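Local coordinates for retropepsin-like aspartic endopeptidase domain-containing protein (Legionella pneumophila subsp. pneumophila str. Philadelphia 1, PDB 2PMA) that is of unknown function but has a retropepsin-like aspartic endopeptidase domain, of a family described as putative ATP-dependent zinc proteases, at residues Y5-K10 / F117-L122; F51-K56 / Y60-E65. All blocks are in the same frame, centred on the assembly; numbering follows the deposited sequence.

Interaction 1: residues Y5-K10 / F117-L122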
loop_
_atom_site.group_PDB
_atom_site.type_symbol
_atom_site.label_atom_id
_atom_site.label_comp_id
_atom_site.label_asym_id
_atom_site.label_seq_id
_atom_site.Cartn_x
_atom_site.Cartn_y
_atom_site.Cartn_z
ATOM N N TYR A 5 -6.970 10.044 -11.495
ATOM C CA TYR A 5 -6.264 10.446 -10.257
ATOM C C TYR A 5 -4.996 11.203 -10.595
ATOM O O TYR A 5 -4.526 11.128 -11.738
ATOM C CB TYR A 5 -5.882 9.175 -9.501
ATOM C CG TYR A 5 -7.091 8.368 -9.099
ATOM C CD1 TYR A 5 -7.950 8.834 -8.100
ATOM C CD2 TYR A 5 -7.375 7.137 -9.716
ATOM C CE1 TYR A 5 -9.103 8.102 -7.721
ATOM C CE2 TYR A 5 -8.516 6.386 -9.334
ATOM C CZ TYR A 5 -9.358 6.877 -8.338
ATOM O OH TYR A 5 -10.479 6.171 -7.956
ATOM N N GLY A 6 -4.447 11.965 -9.645
ATOM C CA GLY A 6 -3.106 12.533 -9.873
ATOM C C GLY A 6 -2.002 11.512 -9.522
ATOM O O GLY A 6 -2.281 10.378 -9.074
ATOM N N TYR A 7 -0.738 11.896 -9.697
ATOM C CA TYR A 7 0.335 10.961 -9.400
ATOM C C TYR A 7 0.641 10.847 -7.893
ATOM O O TYR A 7 1.366 9.932 -7.482
ATOM C CB TYR A 7 1.592 11.245 -10.210
ATOM C CG TYR A 7 2.510 12.280 -9.597
ATOM C CD1 TYR A 7 2.265 13.645 -9.761
ATOM C CD2 TYR A 7 3.652 11.883 -8.888
ATOM C CE1 TYR A 7 3.128 14.600 -9.208
ATOM C CE2 TYR A 7 4.501 12.803 -8.326
ATOM C CZ TYR A 7 4.242 14.153 -8.475
ATOM O OH TYR A 7 5.118 15.042 -7.913
ATOM N N VAL A 8 0.114 11.783 -7.089
ATOM C CA VAL A 8 0.152 11.639 -5.630
ATOM C C VAL A 8 -1.250 11.832 -5.137
ATOM O O VAL A 8 -1.933 12.754 -5.578
ATOM C CB VAL A 8 1.048 12.684 -4.925
ATOM C CG1 VAL A 8 1.122 12.373 -3.428
ATOM C CG2 VAL A 8 2.424 12.701 -5.502
ATOM N N GLU A 9 -1.686 10.964 -4.225
ATOM C CA GLU A 9 -3.027 11.047 -3.640
ATOM C C GLU A 9 -2.928 10.694 -2.174
ATOM O O GLU A 9 -2.035 9.968 -1.786
ATOM C CB GLU A 9 -3.981 10.033 -4.301
ATOM C CG GLU A 9 -4.329 10.311 -5.801
ATOM C CD GLU A 9 -5.212 11.536 -5.989
ATOM O OE1 GLU A 9 -5.778 12.060 -5.000
ATOM O OE2 GLU A 9 -5.358 11.992 -7.143
ATOM N N LYS A 10 -3.882 11.141 -1.369
ATOM C CA LYS A 10 -3.941 10.616 0.002
ATOM C C LYS A 10 -4.728 9.317 -0.074
ATOM O O LYS A 10 -5.746 9.232 -0.789
ATOM C CB LYS A 10 -4.633 11.618 0.934
ATOM C CG LYS A 10 -3.813 12.886 1.230
ATOM C CD LYS A 10 -2.483 12.597 1.939
ATOM C CE LYS A 10 -1.875 13.924 2.490
ATOM N NZ LYS A 10 -0.582 13.561 3.143
ATOM N N PHE A 117 12.926 7.579 1.023
ATOM C CA PHE A 117 11.803 7.669 0.088
ATOM C C PHE A 117 11.065 8.963 0.365
ATOM O O PHE A 117 11.208 9.538 1.452
ATOM C CB PHE A 117 10.831 6.491 0.297
ATOM C CG PHE A 117 10.327 6.353 1.729
ATOM C CD1 PHE A 117 10.887 5.407 2.585
ATOM C CD2 PHE A 117 9.304 7.178 2.212
ATOM C CE1 PHE A 117 10.435 5.275 3.888
ATOM C CE2 PHE A 117 8.853 7.076 3.516
ATOM C CZ PHE A 117 9.407 6.105 4.363
ATOM N N LEU A 118 10.254 9.411 -0.590
ATOM C CA LEU A 118 9.409 10.578 -0.333
ATOM C C LEU A 118 8.006 10.187 0.162
ATOM O O LEU A 118 7.452 10.871 1.038
ATOM C CB LEU A 118 9.310 11.452 -1.585
ATOM C CG LEU A 118 9.262 12.975 -1.384
ATOM C CD1 LEU A 118 9.133 13.678 -2.731
ATOM C CD2 LEU A 118 8.149 13.440 -0.416
ATOM N N TYR A 119 7.467 9.092 -0.401
ATOM C CA TYR A 119 6.087 8.606 -0.194
ATOM C C TYR A 119 6.101 7.202 0.413
ATOM O O TYR A 119 6.706 6.282 -0.150
ATOM C CB TYR A 119 5.342 8.556 -1.535
ATOM C CG TYR A 119 5.393 9.881 -2.238
ATOM C CD1 TYR A 119 6.254 10.092 -3.309
ATOM C CD2 TYR A 119 4.643 10.952 -1.771
ATOM C CE1 TYR A 119 6.309 11.337 -3.947
ATOM C CE2 TYR A 119 4.704 12.196 -2.382
ATOM C CZ TYR A 119 5.530 12.375 -3.472
ATOM O OH TYR A 119 5.586 13.616 -4.056
ATOM N N PRO A 120 5.473 7.049 1.584
ATOM C CA PRO A 120 5.503 5.776 2.306
ATOM C C PRO A 120 4.747 4.641 1.607
ATOM O O PRO A 120 4.998 3.472 1.925
ATOM C CB PRO A 120 4.845 6.126 3.674
ATOM C CG PRO A 120 4.013 7.279 3.386
ATOM C CD PRO A 120 4.706 8.084 2.310
ATOM N N LEU A 121 3.830 4.971 0.691
ATOM C CA LEU A 121 2.991 3.967 0.022
ATOM C C LEU A 121 3.123 4.212 -1.483
ATOM O O LEU A 121 3.035 5.357 -1.932
ATOM C CB LEU A 121 1.515 4.135 0.442
ATOM C CG LEU A 121 0.476 3.203 -0.214
ATOM C CD1 LEU A 121 0.814 1.717 -0.034
ATOM C CD2 LEU A 121 -0.966 3.509 0.306
ATOM N N LEU A 122 3.363 3.155 -2.246
ATOM C CA LEU A 122 3.406 3.285 -3.704
ATOM C C LEU A 122 2.321 2.346 -4.229
ATOM O O LEU A 122 2.285 1.166 -3.852
ATOM C CB LEU A 122 4.783 2.880 -4.187
ATOM C CG LEU A 122 5.160 3.020 -5.657
ATOM C CD1 LEU A 122 6.685 3.056 -5.751
ATOM C CD2 LEU A 122 4.575 1.859 -6.490
HETATM O O HOH W 1 7.162 13.983 -6.083
#
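Val8 lays both of its methyl groups against the outer half of the Tyr119 ring. CG1 meets Tyr119 CE2 at 3.7 Å, while CG2 reaches the phenol end, 3.7 Å from Tyr119 CZ and 3.6 Å from Tyr119 OH. The two side chains meet at about a right angle. Chi1 of -175° turns the valine so that CG1, opposite the backbone N, meets the CE2 side of the ring and CG2 its hydroxyl end. A branched, rigid residue suits this place, because its methyls stand close to the backbone and need no further torsion to be set.

The phenol of Tyr119 also takes part in a polar link. A water lies 2.6 Å from Tyr119 OH and 2.9 Å from Tyr7 OH, in the plane of both rings, and joins two hydroxyls that are 4.1 Å apart and do not bond directly. The side chains of Tyr7 and Tyr119 point at about right angles to each other and approach through these hydroxyl ends. One face of the Tyr7 ring rests on Val8 CG2, offset toward the rim, so the same methyl serves both tyrosines. Tyrosine fits both positions: the ring packs on aliphatic carbon while the hydroxyl ends in a hydrated margin.

Within 5-10 the turn is braced by Glu9, whose OE2 accepts from Gly6 N at 2.7 Å and also bonds Thr142. The contact joins the turn between strands 3-6 and 8-13 to the loop that leads into strand 121-123. Tyr119 rests further on Ser21 and Lys23 of strand 18-24, which runs beside both 8-13 and 121-123, while Val8 packs on Phe141 and hydrogen-bonds it through the backbone.

Interaction 2: residues F51-K56 / Y60-E65. With FMT (formic acid), chain F.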
loop_
_atom_site.group_PDB
_atom_site.type_symbol
_atom_site.label_atom_id
_atom_site.label_comp_id
_atom_site.label_asym_id
_atom_site.label_seq_id
_atom_site.Cartn_x
_atom_site.Cartn_y
_atom_site.Cartn_z
ATOM N N PHE A 51 2.812 -6.234 11.327
ATOM C CA PHE A 51 3.858 -5.307 10.967
ATOM C C PHE A 51 3.514 -3.903 11.428
ATOM O O PHE A 51 2.323 -3.580 11.676
ATOM C CB PHE A 51 4.080 -5.335 9.422
ATOM C CG PHE A 51 2.853 -4.968 8.596
ATOM C CD1 PHE A 51 1.900 -5.945 8.222
ATOM C CD2 PHE A 51 2.666 -3.646 8.165
ATOM C CE1 PHE A 51 0.785 -5.620 7.445
ATOM C CE2 PHE A 51 1.560 -3.289 7.408
ATOM C CZ PHE A 51 0.602 -4.274 7.016
ATOM N N THR A 52 4.550 -3.084 11.518
ATOM C CA THR A 52 4.383 -1.681 11.924
ATOM C C THR A 52 4.608 -0.789 10.723
ATOM O O THR A 52 5.628 -0.923 9.973
ATOM C CB THR A 52 5.344 -1.419 13.113
ATOM O OG1 THR A 52 4.890 -2.222 14.205
ATOM C CG2 THR A 52 5.369 0.061 13.548
ATOM N N VAL A 53 3.734 0.204 10.549
ATOM C CA VAL A 53 4.086 1.352 9.726
ATOM C C VAL A 53 4.544 2.552 10.570
ATOM O O VAL A 53 3.747 3.108 11.336
ATOM C CB VAL A 53 2.861 1.774 8.859
ATOM C CG1 VAL A 53 3.200 3.030 7.968
ATOM C CG2 VAL A 53 2.379 0.562 8.027
ATOM N N PRO A 54 5.818 2.974 10.427
ATOM C CA PRO A 54 6.321 4.119 11.207
ATOM C C PRO A 54 5.977 5.435 10.510
ATOM O O PRO A 54 5.999 5.505 9.281
ATOM C CB PRO A 54 7.839 3.896 11.257
ATOM C CG PRO A 54 8.154 3.030 10.011
ATOM C CD PRO A 54 6.858 2.317 9.595
ATOM N N THR A 55 5.572 6.447 11.263
ATOM C CA THR A 55 5.247 7.741 10.640
ATOM C C THR A 55 5.736 8.858 11.539
ATOM O O THR A 55 6.186 8.616 12.670
ATOM C CB THR A 55 3.710 7.957 10.464
ATOM O OG1 THR A 55 3.151 8.236 11.747
ATOM C CG2 THR A 55 2.991 6.717 9.884
ATOM N N LYS A 56 5.596 10.094 11.071
ATOM C CA LYS A 56 5.890 11.243 11.937
ATOM C C LYS A 56 4.961 11.367 13.147
ATOM O O LYS A 56 5.310 12.009 14.151
ATOM C CB LYS A 56 5.884 12.538 11.110
ATOM C CG LYS A 56 7.008 12.543 10.088
ATOM C CD LYS A 56 8.385 12.599 10.753
ATOM C CE LYS A 56 9.356 11.525 10.203
ATOM N NZ LYS A 56 9.319 11.371 8.702
ATOM N N TYR A 60 2.011 2.589 13.697
ATOM C CA TYR A 60 0.667 1.974 13.538
ATOM C C TYR A 60 0.869 0.494 13.234
ATOM O O TYR A 60 1.543 0.174 12.260
ATOM C CB TYR A 60 -0.147 2.615 12.362
ATOM C CG TYR A 60 -0.420 4.132 12.665
ATOM C CD1 TYR A 60 -1.664 4.549 13.162
ATOM C CD2 TYR A 60 0.592 5.084 12.546
ATOM C CE1 TYR A 60 -1.875 5.944 13.527
ATOM C CE2 TYR A 60 0.387 6.455 12.858
ATOM C CZ TYR A 60 -0.867 6.862 13.349
ATOM O OH TYR A 60 -1.102 8.169 13.692
ATOM N N SER A 61 0.197 -0.357 14.007
ATOM C CA SER A 61 0.355 -1.803 13.865
ATOM C C SER A 61 -0.794 -2.369 13.015
ATOM O O SER A 61 -1.993 -1.973 13.197
ATOM C CB SER A 61 0.410 -2.441 15.262
ATOM O OG SER A 61 0.682 -3.837 15.138
ATOM N N PHE A 62 -0.441 -3.259 12.076
ATOM C CA PHE A 62 -1.433 -3.913 11.238
ATOM C C PHE A 62 -1.224 -5.423 11.255
ATOM O O PHE A 62 -0.124 -5.900 11.555
ATOM C CB PHE A 62 -1.238 -3.452 9.790
ATOM C CG PHE A 62 -1.559 -2.009 9.560
ATOM C CD1 PHE A 62 -2.824 -1.655 9.088
ATOM C CD2 PHE A 62 -0.618 -1.014 9.825
ATOM C CE1 PHE A 62 -3.177 -0.311 8.880
ATOM C CE2 PHE A 62 -0.937 0.332 9.594
ATOM C CZ PHE A 62 -2.235 0.685 9.114
ATOM N N GLU A 63 -2.266 -6.164 10.867
ATOM C CA GLU A 63 -2.073 -7.578 10.483
ATOM C C GLU A 63 -2.665 -7.737 9.078
ATOM O O GLU A 63 -3.705 -7.115 8.734
ATOM C CB GLU A 63 -2.745 -8.529 11.468
ATOM C CG GLU A 63 -2.187 -8.374 12.909
ATOM C CD GLU A 63 -2.714 -9.440 13.877
ATOM O OE1 GLU A 63 -3.690 -10.109 13.510
ATOM O OE2 GLU A 63 -2.134 -9.580 14.995
ATOM N N GLY A 64 -2.012 -8.530 8.254
ATOM C CA GLY A 64 -2.515 -8.754 6.896
ATOM C C GLY A 64 -2.258 -10.193 6.489
ATOM O O GLY A 64 -1.261 -10.772 6.894
ATOM N N GLU A 65 -3.160 -10.746 5.680
ATOM C CA GLU A 65 -2.995 -12.095 5.161
ATOM C C GLU A 65 -1.692 -12.160 4.383
ATOM O O GLU A 65 -1.437 -11.297 3.563
ATOM C CB GLU A 65 -4.162 -12.421 4.227
ATOM C CG GLU A 65 -5.465 -12.597 4.970
ATOM C CD GLU A 65 -6.621 -12.665 3.990
ATOM O OE1 GLU A 65 -7.387 -11.692 3.926
ATOM O OE2 GLU A 65 -6.681 -13.670 3.256
HETATM C C FMT F . -6.679 -8.485 5.409
HETATM O O1 FMT F . -7.765 -8.757 4.786
HETATM O O2 FMT F . -5.584 -9.092 5.282
#
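Phe51 and Phe62 are joined by both backbone and side chains, as a hydrogen-bonded pair of an antiparallel hairpin. Phe62 N donates to Phe51 O at 2.8 Å, and Phe51 N returns a bond to Phe62 O at 3.0 Å. Val53 and Tyr60 form the next such pair: Val53 N donates to Tyr60 O at 2.8 Å, and Tyr60 N to Val53 O. Between them Thr52 and Ser61 make the non-hydrogen-bonded pair, where Ser61 CA approaches Phe51 O and Thr52 CA approaches Tyr60 O in CA-H...O contacts. Farther along, the backbone N of Glu65 donates to a formic acid, probably from the crystallisation liquor.

Apolar packing gathers on the face that carries Phe51, Val53, Tyr60 and Phe62. The planes of the Phe51 and Phe62 rings are only 14° apart, yet with centroids 5.6 Å apart the rings are displaced past one another with little stacking. What sits over the face of Phe51 is instead the CB of Phe62, a CH-pi contact 3.8 Å from the ring centroid. Phe51 takes the position between its backbone N and carbonyl carbon (chi1 59°), which swings the ring across toward the partner strand. Val53 CG2 adds a methyl 3.7 Å from Phe62 CE2.

Among polar side chains, Thr55 OG1 lies in the plane of the Tyr60 ring, 3.5 Å from Tyr60 CE2, but bonds Gly58 and Thr57 in the turn; Tyr60 OH likewise bonds Thr57. Glu63 OE2 forms a salt bridge with Arg50.

Aromatic and branched residues suit the face packed on Leu18, Leu33, Ala35 and Ile38; small hydroxyl residues suit the more exposed face of Thr52 and Ser61. The chemistry is that of an amphipathic hairpin: backbone bonding fixes the register, and hydrophobic packing joins one face to neighbouring strands 31-43 and 18-24 of the same curled sheet.

Interaction 2 is nested along the chain inside the loop closed by interaction 1; their centres are about 17 Å apart and their nearest atoms about 6 Å, so they do not touch. Both reach the same mixed sheet, and strand 18-24 meets each: Tyr119 packs on it in interaction 1, and Val53, Tyr60 and Phe62 in interaction 2. In the small, long-range 5-10/117-122 contact Val8 alone is buried, and two partly exposed tyrosines share a bridging water. In the larger, local 51-56/60-65 hairpin, backbone bonds set the pairing; Phe51, Val53, Phe62 and Gly64 are buried, whereas Tyr60 and the hydroxyl residues are not.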